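Local coordinates for protein cytochrome P450 (CYP102L1) (Mycobacterium phage Adler, PDB 6N6Q) that probably catalyses haem-dependent monooxygenation, as a cytochrome P450 encoded by a bacteriophage, at residues 112-117 with 247-251; 339-343 with 375-380; 439-445 with 464-470. One frame throughout, in Å; residues are numbered along the deposited sequence.

How the contacts relate
Contacts 1 and 2 are buried and lie on opposite sides of the chain's centre, about 30 Å apart between contact centres, each near the haem; contact 3 is partly buried, its centre about 37 Å from that of contact 1 and about 27 Å from that of contact 2. No two of them touch, yet side chains of all three rest on the long helix 265-296. Their chemistry differs with place. In contact 1 two helix ends meet through aliphatic, sulfur and aromatic groups, with no hydrogen bond between them. Contact 2 joins two helix ends through an arginine, two histidines and a proline. Contact 3 pairs two strands, apolar on the side facing the helices and bound by salt bridges on the other.

Contact 1: 112-117 with 247-251; sequences ILTPAF and MLDIM. With HEM (protoporphyrin IX containing Fe), chain E.
F117 and M247 meet beside the haem. The two side chains cross at about a right angle, M247 SD lying 4.6 Å from the centroid of the F117 ring and 44° off the ring normal, an oblique Met-aromatic contact. The methyl CE of M247 comes within 3.8 Å of F117 CE1. That same CE1 lies 3.5 Å from HEM CBC, the outer carbon of a vinyl group, so the phenyl ring bridges from the vinyl group to M247. M247 spans this distance because its chain is extended beyond CG (chi2 179°, chi3 -174°). Further from the haem, I250 straddles the turn at 112-117: its CD1 sits 3.7 Å from A116 CB, while its CG2 packs 3.4 Å from the backbone O of I112. L113 CD2 touches M251 CG at 3.7 Å, beside the sulfur. The turn is held by a backbone bond from A116 N to L113 O, and A116 O is bonded to the hydroxyl of Y125. F275 meets the F117 ring edge-to-face and also touches L113 and M247. This apolar seam joins the end of the P450 C helix to the short helix 247-253, probably the H helix; backed by F275 of the long distal helix 265-296, it lines one side of the haem pocket.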
loop_
_atom_site.group_PDB
_atom_site.type_symbol
_atom_site.label_atom_id
_atom_site.label_comp_id
_atom_site.label_asym_id
_atom_site.label_seq_id
_atom_site.Cartn_x
_atom_site.Cartn_y
_atom_site.Cartn_z
ATOM N N ILE A 112 18.519 -7.422 -5.992
ATOM C CA ILE A 112 18.444 -8.760 -5.422
ATOM C C ILE A 112 17.003 -9.243 -5.313
ATOM O O ILE A 112 16.715 -10.411 -5.575
ATOM C CB ILE A 112 19.147 -8.788 -4.046
ATOM C CG1 ILE A 112 20.664 -8.720 -4.215
ATOM C CG2 ILE A 112 18.754 -10.029 -3.254
ATOM C CD1 ILE A 112 21.411 -8.509 -2.915
ATOM N N LEU A 113 16.086 -8.351 -4.946
ATOM C CA LEU A 113 14.703 -8.724 -4.689
ATOM C C LEU A 113 13.788 -8.554 -5.895
ATOM O O LEU A 113 12.637 -8.997 -5.837
ATOM C CB LEU A 113 14.156 -7.914 -3.512
ATOM C CG LEU A 113 14.668 -8.366 -2.144
ATOM C CD1 LEU A 113 14.560 -7.250 -1.118
ATOM C CD2 LEU A 113 13.898 -9.596 -1.685
ATOM N N THR A 114 14.261 -7.933 -6.976
ATOM C CA THR A 114 13.431 -7.820 -8.174
ATOM C C THR A 114 12.969 -9.169 -8.722
ATOM O O THR A 114 11.780 -9.278 -9.071
ATOM C CB THR A 114 14.165 -7.020 -9.262
ATOM O OG1 THR A 114 15.581 -7.177 -9.112
ATOM C CG2 THR A 114 13.801 -5.545 -9.185
ATOM N N PRO A 115 13.805 -10.210 -8.825
ATOM C CA PRO A 115 13.287 -11.500 -9.314
ATOM C C PRO A 115 12.252 -12.124 -8.395
ATOM O O PRO A 115 11.509 -13.008 -8.839
ATOM C CB PRO A 115 14.544 -12.378 -9.411
ATOM C CG PRO A 115 15.683 -11.418 -9.466
ATOM C CD PRO A 115 15.263 -10.271 -8.608
ATOM N N ALA A 116 12.178 -11.696 -7.137
ATOM C CA ALA A 116 11.213 -12.230 -6.187
ATOM C C ALA A 116 9.852 -11.554 -6.278
ATOM O O ALA A 116 8.946 -11.914 -5.521
ATOM C CB ALA A 116 11.753 -12.102 -4.759
ATOM N N PHE A 117 9.689 -10.585 -7.182
ATOM C CA PHE A 117 8.447 -9.833 -7.295
ATOM C C PHE A 117 7.903 -9.799 -8.717
ATOM O O PHE A 117 6.980 -9.025 -8.994
ATOM C CB PHE A 117 8.641 -8.401 -6.783
ATOM C CG PHE A 117 8.666 -8.292 -5.288
ATOM C CD1 PHE A 117 7.492 -8.099 -4.577
ATOM C CD2 PHE A 117 9.860 -8.381 -4.593
ATOM C CE1 PHE A 117 7.510 -7.997 -3.201
ATOM C CE2 PHE A 117 9.884 -8.280 -3.216
ATOM C CZ PHE A 117 8.707 -8.088 -2.519
ATOM N N MET A 247 11.010 -15.009 -0.703
ATOM C CA MET A 247 11.683 -13.726 -0.526
ATOM C C MET A 247 12.820 -13.827 0.482
ATOM O O MET A 247 13.901 -13.268 0.267
ATOM C CB MET A 247 10.678 -12.661 -0.090
ATOM C CG MET A 247 9.517 -12.478 -1.048
ATOM S SD MET A 247 8.346 -11.239 -0.472
ATOM C CE MET A 247 7.048 -11.415 -1.693
ATOM N N LEU A 248 12.594 -14.533 1.591
ATOM C CA LEU A 248 13.642 -14.686 2.594
ATOM C C LEU A 248 14.793 -15.533 2.063
ATOM O O LEU A 248 15.962 -15.252 2.354
ATOM C CB LEU A 248 13.057 -15.297 3.867
ATOM C CG LEU A 248 14.020 -15.606 5.016
ATOM C CD1 LEU A 248 14.861 -14.386 5.358
ATOM C CD2 LEU A 248 13.244 -16.078 6.233
ATOM N N ASP A 249 14.483 -16.569 1.278
ATOM C CA ASP A 249 15.532 -17.418 0.723
ATOM C C ASP A 249 16.452 -16.629 -0.200
ATOM O O ASP A 249 17.678 -16.763 -0.128
ATOM C CB ASP A 249 14.916 -18.598 -0.024
ATOM C CG ASP A 249 14.348 -19.650 0.906
ATOM O OD1 ASP A 249 14.952 -19.895 1.972
ATOM O OD2 ASP A 249 13.298 -20.238 0.570
ATOM N N ILE A 250 15.878 -15.799 -1.073
ATOM C CA ILE A 250 16.697 -15.035 -2.010
ATOM C C ILE A 250 17.567 -14.027 -1.269
ATOM O O ILE A 250 18.714 -13.776 -1.659
ATOM C CB ILE A 250 15.805 -14.359 -3.067
ATOM C CG1 ILE A 250 15.078 -15.419 -3.897
ATOM C CG2 ILE A 250 16.631 -13.462 -3.978
ATOM C CD1 ILE A 250 14.225 -14.848 -5.015
ATOM N N MET A 251 17.049 -13.442 -0.185
ATOM C CA MET A 251 17.856 -12.506 0.592
ATOM C C MET A 251 19.018 -13.207 1.285
ATOM O O MET A 251 20.054 -12.582 1.542
ATOM C CB MET A 251 16.987 -11.771 1.614
ATOM C CG MET A 251 16.135 -10.663 1.006
ATOM S SD MET A 251 15.255 -9.667 2.228
ATOM C CE MET A 251 14.219 -10.906 2.999
HETATM C CHA HEM E . 6.906 1.655 -3.166
HETATM C CHB HEM E . 2.069 2.046 -3.422
HETATM C CHC HEM E . 1.629 -2.650 -2.228
HETATM C CHD HEM E . 6.388 -2.799 -1.257
HETATM C C1A HEM E . 5.644 2.178 -3.371
HETATM C C2A HEM E . 5.318 3.518 -3.823
HETATM C C3A HEM E . 3.990 3.623 -3.892
HETATM C C4A HEM E . 3.412 2.356 -3.489
HETATM C CMA HEM E . 3.211 4.882 -4.324
HETATM C CAA HEM E . 6.320 4.643 -4.161
HETATM C CBA HEM E . 6.664 5.388 -2.875
HETATM C CGA HEM E . 7.497 6.609 -3.172
HETATM O O1A HEM E . 7.694 6.936 -4.371
HETATM O O2A HEM E . 7.965 7.259 -2.202
HETATM C C1B HEM E . 1.530 0.796 -3.180
HETATM C C2B HEM E . 0.136 0.427 -3.330
HETATM C C3B HEM E . 0.009 -0.874 -3.000
HETATM C C4B HEM E . 1.325 -1.363 -2.630
HETATM C CMB HEM E . -0.955 1.419 -3.796
HETATM C CAB HEM E . -1.251 -1.779 -2.979
HETATM C CBB HEM E . -2.494 -1.378 -3.277
HETATM C C1C HEM E . 2.878 -3.126 -1.885
HETATM C C2C HEM E . 3.220 -4.490 -1.537
HETATM C C3C HEM E . 4.524 -4.547 -1.266
HETATM C C4C HEM E . 5.077 -3.208 -1.432
HETATM C CMC HEM E . 2.249 -5.690 -1.479
HETATM C CAC HEM E . 5.247 -5.853 -0.853
HETATM C CBC HEM E . 6.560 -5.914 -0.614
HETATM C C1D HEM E . 6.952 -1.616 -1.695
HETATM C C2D HEM E . 8.356 -1.252 -1.627
HETATM C C3D HEM E . 8.498 -0.029 -2.152
HETATM C C4D HEM E . 7.192 0.436 -2.577
HETATM C CMD HEM E . 9.489 -2.126 -1.045
HETATM C CAD HEM E . 9.823 0.756 -2.287
HETATM C CBD HEM E . 10.550 0.337 -3.561
HETATM C CGD HEM E . 11.796 1.168 -3.745
HETATM O O1D HEM E . 12.781 0.651 -4.336
HETATM O O2D HEM E . 11.811 2.345 -3.297
HETATM N NA HEM E . 4.453 1.503 -3.177
HETATM N NB HEM E . 2.222 -0.320 -2.753
HETATM N NC HEM E . 4.037 -2.377 -1.809
HETATM N ND HEM E . 6.276 -0.559 -2.281
HETATM FE FE HEM E . 4.224 -0.401 -2.368
#

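Contact 2: 339-343 with 375-380; sequences LRLWP and LHAAHT
R340 NH1 donates to the backbone oxygen of H379 at 2.7 Å, with a bent angle of 138° at the hydrogen. The oxygen lies at the edge of the guanidinium, near its plane, whereas the nitrogen stands tilted out of the carbonyl plane. With CG anti to the backbone N (chi1 -174°) and a bend at chi3, the arginine runs alongside H379, its CG 3.7 Å from H379 CB, before the guanidinium turns to the end of helix 375-379. The same guanidinium forms a salt bridge from NH2 to E337, its partner in the ExxR motif of the P450 K helix, and meets W384 in a cation-pi contact, so H379 O is tied to a strongly fixed group.

H379 returns a weak bond, ND1 to the backbone O of L339 at 3.4 Å, while its NE2 is bonded to the backbone N of K410; the two together probably fix the turn of the imidazole, chiefly through K410. R340 O lies at the edge of this ring. At the C-terminal end of the short helix, T380 OG1 bonds to H376 O at 2.8 Å.

Packing surrounds this polar core. P343 CG touches two residues of the helix, 3.7 Å from H379 ND1 and 3.8 Å from H376 CA; the proline crosses H376 at about a right angle and slides past H379. H376 and W342 lie side by side, pointing the same way, with planes at 21° but slid apart; NE2 of H376 sits over the indole face, 3.8 Å from W342 CZ3. T40 of helix 35-43 takes the other nitrogen of H376, ND1.

F289 of helix 265-296 stacks on W342, and F293 touches both L341 and W342. Helix 329-341 is thus set between that long helix and helix 375-379, which follows directly on strand 370-374 of the five-stranded sheet.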
loop_
_atom_site.group_PDB
_atom_site.type_symbol
_atom_site.label_atom_id
_atom_site.label_comp_id
_atom_site.label_asym_id
_atom_site.label_seq_id
_atom_site.Cartn_x
_atom_site.Cartn_y
_atom_site.Cartn_z
ATOM N N LEU A 339 -8.357 2.542 -6.712
ATOM C CA LEU A 339 -7.051 3.165 -6.545
ATOM C C LEU A 339 -6.978 4.537 -7.198
ATOM O O LEU A 339 -6.068 5.311 -6.882
ATOM C CB LEU A 339 -5.958 2.256 -7.109
ATOM C CG LEU A 339 -5.669 1.006 -6.276
ATOM C CD1 LEU A 339 -4.599 0.150 -6.935
ATOM C CD2 LEU A 339 -5.254 1.398 -4.865
ATOM N N ARG A 340 -7.905 4.855 -8.102
ATOM C CA ARG A 340 -7.966 6.204 -8.650
ATOM C C ARG A 340 -8.714 7.137 -7.706
ATOM O O ARG A 340 -8.170 8.149 -7.252
ATOM C CB ARG A 340 -8.632 6.193 -10.029
ATOM C CG ARG A 340 -8.609 7.548 -10.722
ATOM C CD ARG A 340 -9.589 7.616 -11.880
ATOM N NE ARG A 340 -10.974 7.525 -11.429
ATOM C CZ ARG A 340 -11.681 8.557 -10.979
ATOM N NH1 ARG A 340 -11.133 9.763 -10.917
ATOM N NH2 ARG A 340 -12.935 8.384 -10.588
ATOM N N LEU A 341 -9.968 6.801 -7.390
ATOM C CA LEU A 341 -10.784 7.682 -6.564
ATOM C C LEU A 341 -10.182 7.875 -5.178
ATOM O O LEU A 341 -10.308 8.956 -4.591
ATOM C CB LEU A 341 -12.207 7.132 -6.458
ATOM C CG LEU A 341 -13.298 8.163 -6.163
ATOM C CD1 LEU A 341 -13.289 9.253 -7.222
ATOM C CD2 LEU A 341 -14.662 7.496 -6.091
ATOM N N TRP A 342 -9.521 6.850 -4.644
ATOM C CA TRP A 342 -8.877 6.938 -3.334
ATOM C C TRP A 342 -7.576 6.155 -3.364
ATOM O O TRP A 342 -7.528 4.982 -2.974
ATOM C CB TRP A 342 -9.797 6.428 -2.225
ATOM C CG TRP A 342 -10.986 7.303 -2.008
ATOM C CD1 TRP A 342 -12.250 7.100 -2.480
ATOM C CD2 TRP A 342 -11.024 8.533 -1.276
ATOM N NE1 TRP A 342 -13.074 8.124 -2.079
ATOM C CE2 TRP A 342 -12.345 9.018 -1.340
ATOM C CE3 TRP A 342 -10.068 9.270 -0.569
ATOM C CZ2 TRP A 342 -12.736 10.207 -0.726
ATOM C CZ3 TRP A 342 -10.457 10.451 0.041
ATOM C CH2 TRP A 342 -11.781 10.906 -0.041
ATOM N N PRO A 343 -6.488 6.779 -3.812
ATOM C CA PRO A 343 -5.195 6.087 -3.799
ATOM C C PRO A 343 -4.667 5.958 -2.384
ATOM O O PRO A 343 -4.358 6.966 -1.741
ATOM C CB PRO A 343 -4.299 6.979 -4.668
ATOM C CG PRO A 343 -4.982 8.324 -4.717
ATOM C CD PRO A 343 -6.351 8.216 -4.099
ATOM N N LEU A 375 -1.308 12.651 -5.721
ATOM C CA LEU A 375 -2.019 11.709 -6.580
ATOM C C LEU A 375 -3.526 11.802 -6.382
ATOM O O LEU A 375 -4.289 11.694 -7.349
ATOM C CB LEU A 375 -1.542 10.281 -6.314
ATOM C CG LEU A 375 -0.148 9.902 -6.811
ATOM C CD1 LEU A 375 0.255 8.557 -6.241
ATOM C CD2 LEU A 375 -0.122 9.873 -8.331
ATOM N N HIS A 376 -3.973 11.993 -5.137
ATOM C CA HIS A 376 -5.405 12.076 -4.872
ATOM C C HIS A 376 -6.042 13.229 -5.634
ATOM O O HIS A 376 -7.159 13.102 -6.149
ATOM C CB HIS A 376 -5.660 12.224 -3.374
ATOM C CG HIS A 376 -7.077 12.574 -3.041
ATOM N ND1 HIS A 376 -7.433 13.775 -2.468
ATOM C CD2 HIS A 376 -8.230 11.884 -3.213
ATOM C CE1 HIS A 376 -8.743 13.807 -2.293
ATOM N NE2 HIS A 376 -9.250 12.672 -2.737
ATOM N N ALA A 377 -5.346 14.363 -5.721
ATOM C CA ALA A 377 -5.865 15.476 -6.505
ATOM C C ALA A 377 -5.732 15.204 -7.998
ATOM O O ALA A 377 -6.623 15.554 -8.781
ATOM C CB ALA A 377 -5.143 16.767 -6.124
ATOM N N ALA A 378 -4.631 14.571 -8.408
ATOM C CA ALA A 378 -4.414 14.302 -9.826
ATOM C C ALA A 378 -5.356 13.220 -10.340
ATOM O O ALA A 378 -5.817 13.282 -11.486
ATOM C CB ALA A 378 -2.957 13.906 -10.066
ATOM N N HIS A 379 -5.653 12.217 -9.511
ATOM C CA HIS A 379 -6.541 11.145 -9.947
ATOM C C HIS A 379 -7.987 11.609 -10.035
ATOM O O HIS A 379 -8.758 11.081 -10.843
ATOM C CB HIS A 379 -6.425 9.951 -9.003
ATOM C CG HIS A 379 -5.137 9.201 -9.131
ATOM N ND1 HIS A 379 -4.857 8.074 -8.389
ATOM C CD2 HIS A 379 -4.054 9.414 -9.916
ATOM C CE1 HIS A 379 -3.657 7.625 -8.711
ATOM N NE2 HIS A 379 -3.149 8.420 -9.635
ATOM N N THR A 380 -8.377 12.583 -9.215
ATOM C CA THR A 380 -9.711 13.161 -9.259
ATOM C C THR A 380 -9.738 14.493 -9.998
ATOM O O THR A 380 -10.736 15.217 -9.919
ATOM C CB THR A 380 -10.259 13.336 -7.840
ATOM O OG1 THR A 380 -9.466 14.299 -7.135
ATOM C CG2 THR A 380 -10.217 12.014 -7.091
#

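Contact 3: 439-445 with 464-470; sequences QFELEPR and QLRLRNR
E443 leans across to R466 and R468 on the neighbouring antiparallel strand. Its CB starts 3.4 Å from R466 O, the acceptor of a 2.8 Å bond from E443 N. CG stands anti to the backbone N (chi1 180°) and the chain stays extended, carrying the carboxylate alongside R466. There R466 grips it side-on: NH2 reaches OE2 of E443 at 3.1 Å and NE reaches OE1 at 3.3 Å, both from above the carboxylate plane, which is turned 54° from the guanidinium. R468 NH1 meets E443 OE1 almost in line with its C-O bond, at 2.6 Å. Two arginines thus share one oxygen, an arrangement that would probably stabilise the ionised carboxylate.

The sheet's other side is apolar. L467 CD1 lies over one face of the F440 ring, 4.2 Å from its centroid, in a CH-pi contact, and L467 CD2 packs 3.6 Å from L442 CD2. Beyond E443, a water bridges R445 N and Q464 O.

Strand 464-469 is the middle of three, between 440-444 and 150-151. F440 and L467 lie against W140 of helix 119-145, L465 against helix 265-296, and L442 against both that helix and the end of helix 422-439.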
loop_
_atom_site.group_PDB
_atom_site.type_symbol
_atom_site.label_atom_id
_atom_site.label_comp_id
_atom_site.label_asym_id
_atom_site.label_seq_id
_atom_site.Cartn_x
_atom_site.Cartn_y
_atom_site.Cartn_z
ATOM N N GLN A 439 -18.439 -15.922 -2.406
ATOM C CA GLN A 439 -18.952 -16.601 -1.224
ATOM C C GLN A 439 -19.999 -15.803 -0.462
ATOM O O GLN A 439 -20.907 -16.403 0.125
ATOM C CB GLN A 439 -17.800 -16.936 -0.269
ATOM C CG GLN A 439 -16.752 -17.851 -0.867
ATOM C CD GLN A 439 -17.312 -19.211 -1.223
ATOM O OE1 GLN A 439 -17.277 -19.626 -2.380
ATOM N NE2 GLN A 439 -17.832 -19.916 -0.224
ATOM N N PHE A 440 -19.896 -14.478 -0.440
ATOM C CA PHE A 440 -20.775 -13.649 0.370
ATOM C C PHE A 440 -21.437 -12.581 -0.486
ATOM O O PHE A 440 -20.989 -12.269 -1.592
ATOM C CB PHE A 440 -20.017 -12.968 1.518
ATOM C CG PHE A 440 -19.216 -13.911 2.364
ATOM C CD1 PHE A 440 -19.824 -14.660 3.357
ATOM C CD2 PHE A 440 -17.850 -14.041 2.175
ATOM C CE1 PHE A 440 -19.088 -15.525 4.139
ATOM C CE2 PHE A 440 -17.109 -14.905 2.955
ATOM C CZ PHE A 440 -17.729 -15.648 3.937
ATOM N N GLU A 441 -22.520 -12.025 0.048
ATOM C CA GLU A 441 -23.098 -10.788 -0.449
ATOM C C GLU A 441 -22.920 -9.704 0.608
ATOM O O GLU A 441 -22.920 -9.982 1.811
ATOM C CB GLU A 441 -24.579 -10.957 -0.808
ATOM C CG GLU A 441 -25.478 -11.358 0.345
ATOM C CD GLU A 441 -26.874 -11.721 -0.122
ATOM O OE1 GLU A 441 -27.008 -12.206 -1.267
ATOM O OE2 GLU A 441 -27.836 -11.517 0.648
ATOM N N LEU A 442 -22.751 -8.470 0.148
ATOM C CA LEU A 442 -22.309 -7.371 0.995
ATOM C C LEU A 442 -23.500 -6.500 1.377
ATOM O O LEU A 442 -24.212 -5.997 0.503
ATOM C CB LEU A 442 -21.243 -6.542 0.278
ATOM C CG LEU A 442 -20.143 -7.325 -0.443
ATOM C CD1 LEU A 442 -19.292 -6.398 -1.296
ATOM C CD2 LEU A 442 -19.275 -8.080 0.549
ATOM N N GLU A 443 -23.707 -6.321 2.679
ATOM C CA GLU A 443 -24.743 -5.427 3.183
ATOM C C GLU A 443 -24.089 -4.216 3.831
ATOM O O GLU A 443 -23.430 -4.360 4.874
ATOM C CB GLU A 443 -25.645 -6.148 4.188
ATOM C CG GLU A 443 -26.753 -5.273 4.761
ATOM C CD GLU A 443 -27.576 -5.985 5.821
ATOM O OE1 GLU A 443 -27.363 -7.198 6.031
ATOM O OE2 GLU A 443 -28.436 -5.329 6.448
ATOM N N PRO A 444 -24.227 -3.022 3.266
ATOM C CA PRO A 444 -23.657 -1.829 3.895
ATOM C C PRO A 444 -24.494 -1.385 5.087
ATOM O O PRO A 444 -25.619 -1.839 5.302
ATOM C CB PRO A 444 -23.696 -0.788 2.773
ATOM C CG PRO A 444 -24.875 -1.193 1.956
ATOM C CD PRO A 444 -24.911 -2.704 2.001
ATOM N N ARG A 445 -23.915 -0.477 5.869
ATOM C CA ARG A 445 -24.598 0.072 7.034
ATOM C C ARG A 445 -25.475 1.242 6.608
ATOM O O ARG A 445 -24.960 2.206 6.024
ATOM C CB ARG A 445 -23.596 0.526 8.080
ATOM C CG ARG A 445 -24.235 1.147 9.309
ATOM C CD ARG A 445 -23.246 1.243 10.452
ATOM N NE ARG A 445 -22.941 -0.067 11.020
ATOM C CZ ARG A 445 -23.601 -0.607 12.039
ATOM N NH1 ARG A 445 -24.606 0.049 12.602
ATOM N NH2 ARG A 445 -23.257 -1.803 12.499
ATOM N N GLN A 464 -18.112 -0.591 8.167
ATOM C CA GLN A 464 -18.637 -1.857 8.658
ATOM C C GLN A 464 -19.548 -2.463 7.602
ATOM O O GLN A 464 -20.437 -1.782 7.081
ATOM C CB GLN A 464 -19.406 -1.674 9.971
ATOM C CG GLN A 464 -18.531 -1.419 11.186
ATOM C CD GLN A 464 -19.341 -1.259 12.459
ATOM O OE1 GLN A 464 -20.411 -0.652 12.455
ATOM N NE2 GLN A 464 -18.835 -1.810 13.557
ATOM N N LEU A 465 -19.322 -3.734 7.287
ATOM C CA LEU A 465 -20.168 -4.482 6.372
ATOM C C LEU A 465 -20.710 -5.719 7.074
ATOM O O LEU A 465 -20.198 -6.145 8.113
ATOM C CB LEU A 465 -19.405 -4.896 5.105
ATOM C CG LEU A 465 -18.914 -3.793 4.166
ATOM C CD1 LEU A 465 -18.175 -4.397 2.982
ATOM C CD2 LEU A 465 -20.070 -2.924 3.696
ATOM N N ARG A 466 -21.761 -6.289 6.494
ATOM C CA ARG A 466 -22.324 -7.543 6.967
ATOM C C ARG A 466 -22.507 -8.477 5.782
ATOM O O ARG A 466 -22.801 -8.041 4.666
ATOM C CB ARG A 466 -23.658 -7.329 7.694
ATOM C CG ARG A 466 -24.148 -8.554 8.447
ATOM C CD ARG A 466 -25.071 -8.163 9.585
ATOM N NE ARG A 466 -26.223 -7.400 9.118
ATOM C CZ ARG A 466 -27.123 -6.843 9.922
ATOM N NH1 ARG A 466 -27.004 -6.964 11.238
ATOM N NH2 ARG A 466 -28.142 -6.166 9.410
ATOM N N LEU A 467 -22.321 -9.769 6.033
ATOM C CA LEU A 467 -22.294 -10.770 4.982
ATOM C C LEU A 467 -23.324 -11.857 5.249
ATOM O O LEU A 467 -23.589 -12.219 6.400
ATOM C CB LEU A 467 -20.910 -11.413 4.869
ATOM C CG LEU A 467 -19.707 -10.482 4.995
ATOM C CD1 LEU A 467 -18.496 -11.277 5.422
ATOM C CD2 LEU A 467 -19.443 -9.770 3.682
ATOM N N ARG A 468 -23.903 -12.369 4.169
ATOM C CA ARG A 468 -24.661 -13.610 4.183
ATOM C C ARG A 468 -24.044 -14.553 3.162
ATOM O O ARG A 468 -23.635 -14.122 2.079
ATOM C CB ARG A 468 -26.142 -13.387 3.854
ATOM C CG ARG A 468 -26.828 -12.281 4.639
ATOM C CD ARG A 468 -26.741 -12.491 6.144
ATOM N NE ARG A 468 -27.807 -11.780 6.847
ATOM C CZ ARG A 468 -27.839 -10.464 7.036
ATOM N NH1 ARG A 468 -26.861 -9.695 6.574
ATOM N NH2 ARG A 468 -28.855 -9.912 7.685
ATOM N N ASN A 469 -23.960 -15.833 3.513
ATOM C CA ASN A 469 -23.483 -16.826 2.562
ATOM C C ASN A 469 -24.448 -16.919 1.387
ATOM O O ASN A 469 -25.666 -16.996 1.574
ATOM C CB ASN A 469 -23.329 -18.185 3.245
ATOM C CG ASN A 469 -22.260 -18.179 4.319
ATOM O OD1 ASN A 469 -22.551 -17.985 5.501
ATOM N ND2 ASN A 469 -21.011 -18.386 3.913
ATOM N N ARG A 470 -23.899 -16.904 0.170
ATOM C CA ARG A 470 -24.732 -16.789 -1.023
ATOM C C ARG A 470 -25.587 -18.026 -1.272
ATOM O O ARG A 470 -26.558 -17.940 -2.033
ATOM C CB ARG A 470 -23.860 -16.496 -2.245
ATOM C CG ARG A 470 -23.057 -15.212 -2.117
ATOM C CD ARG A 470 -23.212 -14.306 -3.331
ATOM N NE ARG A 470 -22.533 -14.833 -4.511
ATOM C CZ ARG A 470 -23.154 -15.355 -5.563
ATOM N NH1 ARG A 470 -24.478 -15.417 -5.591
ATOM N NH2 ARG A 470 -22.451 -15.808 -6.591
HETATM O O HOH W 1 -21.155 0.468 5.791
#